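Local coordinates for putative chemotaxis protein (Desulfovibrio vulgaris str. Hildenborough, PDB 3H4Y), which probably acts in chemotaxis signalling as a CheX-type phosphatase that dephosphorylates the response regulator CheY, at residues Asn40-Asp45 against Thr150-Phe155; Asn57-Val62 against Ile129-Lys134. All coordinates share one frame; numbering follows the deposited sequence.

Contacts 1 and 2 are both buried, and together they fasten a small two-stranded sheet (42-44 and 127-131) to one face of the main antiparallel sheet. In contact 1 strand 42-44 lies over 147-155; in contact 2 strand 127-131 lies over 58-64, the neighbour of 147-155. Within each layer the strands are probably joined by backbone bonds such as Ala42 O to Ile129 N, whereas side chains link the layers. Contact 1 relies on one long acid, an amide and a water; contact 2 uses a histidine between two serines and sits closer to the dimer interface, where the second subunit takes part. Glu152 and His131 pack together where the two contacts meet.

Contact 1: Asn40-Asp45 against Thr150-Phe155; sequences NVAKGD and TVEFCF
Glu152 turns a face of its carboxylate to the methyl of Ala42 and meets the amide of Asn40, joining two layers of the α+β fold of the CheC-like clan. Strand 147-155 is an inner member of the large antiparallel sheet, and 42-44 belongs to a two-stranded sheet laid over one face of it. With CG anti to the carbonyl carbon (chi1 -64°) and the chain extended beyond it, the carboxylate is carried from one layer to the other. There Asn40 ND2 donates to Glu152 OE2 at 2.8 Å, with an N-H...O angle of 158°. The acceptor sits close to the amide plane and is met almost head-on, in line with its C-O bond, while the amide and carboxylate planes are turned 49° apart. An asparagine suits this place because it offers a buried acid a donor without adding a charge; burial would tend to raise the acid's pKa, and the donated N-H to offset this. The same ND2 has a weak hydrogen bond to Tyr35 OH.

Ala42 supplies the nonpolar part of the contact: its CB sits over the flat carboxylate, 4.0 Å from Glu152 CD, and alanine's short side chain suits a face held so close to strand 42-44. Val41 and Lys43 point the other way, Val41 packing on Lys89 of the second subunit. On the far side of strand 147-155, Val151 and Phe153 face the main core, where the Phe153 ring meets Phe13 of helix 10-25. Toward the other end of the contact the layers are joined through solvent. One water donates to Lys43 O at 3.1 Å and to Thr150 OG1 at 2.9 Å, the same hydroxyl also bonding to Glu148 OE2.

Contact 2: Asn57-Val62 against Ile129-Lys134; sequences NGSISV and ISHVTK
His131 lies across Ser59 and Ser61, the imidazole packing between two layers of the CheX fold: strand 127-131 runs nearly antiparallel (159°) across strand 58-64 at an axis distance of 9.0 Å, too far for backbone pairing. At the ring's edge NE2 shares a 2.8 Å hydrogen bond with Ser61 OG, either atom being a possible donor. Ser59 instead approaches over a ring face, its CB 3.8 Å from the His131 ring centroid in a CH-pi contact. Serine at 59 is small enough to let that face come close; at 61 it adds the hydroxyl that pairs with NE2.

The Ser61 hydroxyl stands between its own backbone N and carbonyl carbon (chi1 60°), a placement that brings it to NE2, and Ile129 CG2 packs beside it. Farther out, Cys154 shares the Ser59 side of the ring, Glu152 OE1 approaches near CD2, and Ser120 OG of the second subunit hydrogen-bonds to ND1, so both ring nitrogens are engaged. Residues 129-131 also pair antiparallel with a strand of that subunit, continuing the small sheet across the interface. Beyond the strand, a water donates to Asn57 O at 2.9 Å and lies 2.7 Å from Thr133 OG1.

Contact 1: Asn40-Asp45 against Thr150-Phe155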
loop_
_atom_site.group_PDB
_atom_site.type_symbol
_atom_site.label_atom_id
_atom_site.label_comp_id
_atom_site.label_asym_id
_atom_site.label_seq_id
_atom_site.Cartn_x
_atom_site.Cartn_y
_atom_site.Cartn_z
ATOM N N ASN A 40 -6.775 13.254 -2.812
ATOM C CA ASN A 40 -7.595 12.855 -1.658
ATOM C C ASN A 40 -6.751 12.009 -0.697
ATOM O O ASN A 40 -5.909 11.218 -1.119
ATOM C CB ASN A 40 -8.818 12.042 -2.086
ATOM C CG ASN A 40 -9.917 12.101 -1.047
ATOM O OD1 ASN A 40 -10.410 13.181 -0.752
ATOM N ND2 ASN A 40 -10.234 10.956 -0.405
ATOM N N VAL A 41 -6.979 12.217 0.599
ATOM C CA VAL A 41 -6.271 11.513 1.641
ATOM C C VAL A 41 -7.294 10.804 2.510
ATOM O O VAL A 41 -8.332 11.404 2.870
ATOM C CB VAL A 41 -5.458 12.499 2.495
ATOM C CG1 VAL A 41 -4.765 11.760 3.651
ATOM C CG2 VAL A 41 -4.425 13.278 1.626
ATOM N N ALA A 42 -7.029 9.545 2.866
ATOM C CA ALA A 42 -7.859 8.833 3.839
ATOM C C ALA A 42 -7.081 8.757 5.137
ATOM O O ALA A 42 -5.891 8.470 5.124
ATOM C CB ALA A 42 -8.207 7.417 3.350
ATOM N N LYS A 43 -7.751 8.982 6.264
ATOM C CA LYS A 43 -7.115 8.971 7.579
ATOM C C LYS A 43 -7.852 7.986 8.454
ATOM O O LYS A 43 -9.081 7.967 8.489
ATOM C CB LYS A 43 -7.128 10.361 8.204
ATOM C CG LYS A 43 -6.462 10.408 9.583
ATOM C CD LYS A 43 -6.297 11.833 10.037
ATOM C CE LYS A 43 -5.745 11.885 11.456
ATOM N NZ LYS A 43 -5.445 13.277 11.879
ATOM N N GLY A 44 -7.114 7.141 9.151
ATOM C CA GLY A 44 -7.730 6.144 9.989
ATOM C C GLY A 44 -6.727 5.401 10.812
ATOM O O GLY A 44 -5.621 5.871 10.998
ATOM N N ASP A 45 -7.136 4.253 11.334
ATOM C CA ASP A 45 -6.318 3.498 12.293
ATOM C C ASP A 45 -5.775 2.166 11.749
ATOM O O ASP A 45 -4.743 1.670 12.218
ATOM C CB ASP A 45 -7.104 3.293 13.582
ATOM C CG ASP A 45 -7.635 4.611 14.129
ATOM O OD1 ASP A 45 -6.840 5.603 14.207
ATOM O OD2 ASP A 45 -8.835 4.680 14.469
ATOM N N THR A 150 -13.422 4.009 4.905
ATOM C CA THR A 150 -13.424 4.641 3.594
ATOM C C THR A 150 -12.748 3.757 2.567
ATOM O O THR A 150 -11.627 3.289 2.798
ATOM C CB THR A 150 -12.731 6.015 3.625
ATOM O OG1 THR A 150 -13.448 6.874 4.513
ATOM C CG2 THR A 150 -12.658 6.636 2.256
ATOM N N VAL A 151 -13.445 3.524 1.467
ATOM C CA VAL A 151 -12.908 2.795 0.323
ATOM C C VAL A 151 -12.435 3.801 -0.748
ATOM O O VAL A 151 -13.153 4.755 -1.076
ATOM C CB VAL A 151 -13.952 1.824 -0.298
ATOM C CG1 VAL A 151 -13.395 1.154 -1.610
ATOM C CG2 VAL A 151 -14.396 0.776 0.732
ATOM N N GLU A 152 -11.198 3.621 -1.238
ATOM C CA GLU A 152 -10.664 4.479 -2.299
ATOM C C GLU A 152 -10.233 3.649 -3.503
ATOM O O GLU A 152 -9.901 2.486 -3.377
ATOM C CB GLU A 152 -9.476 5.325 -1.813
ATOM C CG GLU A 152 -9.782 6.314 -0.759
ATOM C CD GLU A 152 -8.636 7.301 -0.628
ATOM O OE1 GLU A 152 -7.457 6.860 -0.654
ATOM O OE2 GLU A 152 -8.890 8.520 -0.500
ATOM N N PHE A 153 -10.218 4.296 -4.664
ATOM C CA PHE A 153 -9.881 3.672 -5.948
ATOM C C PHE A 153 -9.346 4.769 -6.834
ATOM O O PHE A 153 -9.913 5.867 -6.880
ATOM C CB PHE A 153 -11.185 3.125 -6.593
ATOM C CG PHE A 153 -11.089 2.689 -8.053
ATOM C CD1 PHE A 153 -10.194 1.717 -8.498
ATOM C CD2 PHE A 153 -12.009 3.194 -8.958
ATOM C CE1 PHE A 153 -10.185 1.300 -9.816
ATOM C CE2 PHE A 153 -12.017 2.789 -10.271
ATOM C CZ PHE A 153 -11.099 1.836 -10.698
ATOM N N CYS A 154 -8.263 4.472 -7.544
ATOM C CA CYS A 154 -7.784 5.405 -8.567
ATOM C C CYS A 154 -7.068 4.640 -9.647
ATOM O O CYS A 154 -6.624 3.501 -9.439
ATOM C CB CYS A 154 -6.837 6.434 -7.954
ATOM S SG CYS A 154 -5.311 5.753 -7.225
ATOM N N PHE A 155 -6.985 5.248 -10.827
ATOM C CA PHE A 155 -6.153 4.706 -11.893
ATOM C C PHE A 155 -5.745 5.859 -12.817
ATOM O O PHE A 155 -6.392 6.909 -12.850
ATOM C CB PHE A 155 -6.824 3.563 -12.711
ATOM C CG PHE A 155 -8.074 3.982 -13.439
ATOM C CD1 PHE A 155 -8.010 4.595 -14.673
ATOM C CD2 PHE A 155 -9.312 3.750 -12.876
ATOM C CE1 PHE A 155 -9.166 4.982 -15.334
ATOM C CE2 PHE A 155 -10.478 4.110 -13.531
ATOM C CZ PHE A 155 -10.408 4.734 -14.762
HETATM O O HOH W 1 -11.193 7.433 6.228
#

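Contact 2: Asn57-Val62 against Ile129-Lys134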
loop_
_atom_site.group_PDB
_atom_site.type_symbol
_atom_site.label_atom_id
_atom_site.label_comp_id
_atom_site.label_asym_id
_atom_site.label_seq_id
_atom_site.Cartn_x
_atom_site.Cartn_y
_atom_site.Cartn_z
ATOM N N ASN A 57 -3.287 1.821 -14.445
ATOM C CA ASN A 57 -2.643 1.371 -13.201
ATOM C C ASN A 57 -3.030 2.272 -12.052
ATOM O O ASN A 57 -3.196 3.462 -12.224
ATOM C CB ASN A 57 -1.122 1.315 -13.356
ATOM C CG ASN A 57 -0.690 0.387 -14.510
ATOM O OD1 ASN A 57 -0.620 -0.841 -14.369
ATOM N ND2 ASN A 57 -0.389 0.993 -15.659
ATOM N N GLY A 58 -3.171 1.683 -10.868
ATOM C CA GLY A 58 -3.618 2.456 -9.737
ATOM C C GLY A 58 -3.662 1.662 -8.467
ATOM O O GLY A 58 -2.854 0.766 -8.232
ATOM N N SER A 59 -4.631 2.014 -7.620
ATOM C CA SER A 59 -4.750 1.461 -6.289
ATOM C C SER A 59 -6.176 1.274 -5.838
ATOM O O SER A 59 -7.112 1.947 -6.307
ATOM C CB SER A 59 -4.095 2.419 -5.289
ATOM O OG SER A 59 -2.785 2.756 -5.673
ATOM N N ILE A 60 -6.330 0.343 -4.888
ATOM C CA ILE A 60 -7.582 0.188 -4.130
ATOM C C ILE A 60 -7.139 0.218 -2.677
ATOM O O ILE A 60 -6.170 -0.450 -2.298
ATOM C CB ILE A 60 -8.285 -1.133 -4.448
ATOM C CG1 ILE A 60 -8.814 -1.162 -5.879
ATOM C CG2 ILE A 60 -9.429 -1.390 -3.400
ATOM C CD1 ILE A 60 -9.400 -2.547 -6.359
ATOM N N SER A 61 -7.856 0.942 -1.815
ATOM C CA SER A 61 -7.541 0.885 -0.400
ATOM C C SER A 61 -8.835 0.935 0.431
ATOM O O SER A 61 -9.865 1.404 -0.033
ATOM C CB SER A 61 -6.614 2.021 0.017
ATOM O OG SER A 61 -7.181 3.285 -0.226
ATOM N N VAL A 62 -8.738 0.439 1.668
ATOM C CA VAL A 62 -9.817 0.505 2.656
ATOM C C VAL A 62 -9.169 0.954 3.969
ATOM O O VAL A 62 -8.172 0.359 4.395
ATOM C CB VAL A 62 -10.513 -0.853 2.848
ATOM C CG1 VAL A 62 -11.816 -0.676 3.685
ATOM C CG2 VAL A 62 -10.881 -1.448 1.497
ATOM N N ILE A 129 -3.344 7.645 4.263
ATOM C CA ILE A 129 -3.091 6.947 3.005
ATOM C C ILE A 129 -3.252 7.955 1.891
ATOM O O ILE A 129 -4.349 8.510 1.709
ATOM C CB ILE A 129 -4.106 5.804 2.756
ATOM C CG1 ILE A 129 -4.198 4.804 3.909
ATOM C CG2 ILE A 129 -3.778 5.095 1.419
ATOM C CD1 ILE A 129 -2.839 4.096 4.253
ATOM N N SER A 130 -2.188 8.145 1.105
ATOM C CA SER A 130 -2.198 9.131 0.028
ATOM C C SER A 130 -1.748 8.457 -1.251
ATOM O O SER A 130 -0.561 8.279 -1.485
ATOM C CB SER A 130 -1.284 10.319 0.348
ATOM O OG SER A 130 -1.682 10.959 1.540
ATOM N N HIS A 131 -2.701 8.056 -2.073
ATOM C CA HIS A 131 -2.318 7.548 -3.381
ATOM C C HIS A 131 -1.704 8.674 -4.222
ATOM O O HIS A 131 -2.184 9.810 -4.233
ATOM C CB HIS A 131 -3.493 6.888 -4.100
ATOM C CG HIS A 131 -4.192 5.873 -3.272
ATOM N ND1 HIS A 131 -3.542 4.779 -2.750
ATOM C CD2 HIS A 131 -5.461 5.825 -2.804
ATOM C CE1 HIS A 131 -4.401 4.074 -2.033
ATOM N NE2 HIS A 131 -5.580 4.687 -2.057
ATOM N N VAL A 132 -0.585 8.355 -4.865
ATOM C CA VAL A 132 0.205 9.292 -5.664
ATOM C C VAL A 132 -0.069 8.943 -7.118
ATOM O O VAL A 132 0.416 7.929 -7.662
ATOM C CB VAL A 132 1.725 9.164 -5.310
ATOM C CG1 VAL A 132 2.609 10.039 -6.243
ATOM C CG2 VAL A 132 1.964 9.545 -3.854
ATOM N N THR A 133 -0.892 9.798 -7.724
ATOM C CA THR A 133 -1.408 9.565 -9.067
ATOM C C THR A 133 -1.747 10.912 -9.719
ATOM O O THR A 133 -2.035 11.881 -9.033
ATOM C CB THR A 133 -2.631 8.615 -9.052
ATOM O OG1 THR A 133 -3.132 8.412 -10.383
ATOM C CG2 THR A 133 -3.714 9.130 -8.187
ATOM N N LYS A 134 -1.694 10.944 -11.044
ATOM C CA LYS A 134 -2.100 12.137 -11.778
ATOM C C LYS A 134 -3.612 12.308 -11.789
ATOM O O LYS A 134 -4.116 13.400 -12.027
ATOM C CB LYS A 134 -1.589 12.067 -13.232
ATOM C CG LYS A 134 -0.060 12.081 -13.364
ATOM C CD LYS A 134 0.412 11.888 -14.820
HETATM O O HOH W 2 -2.956 5.691 -10.401
#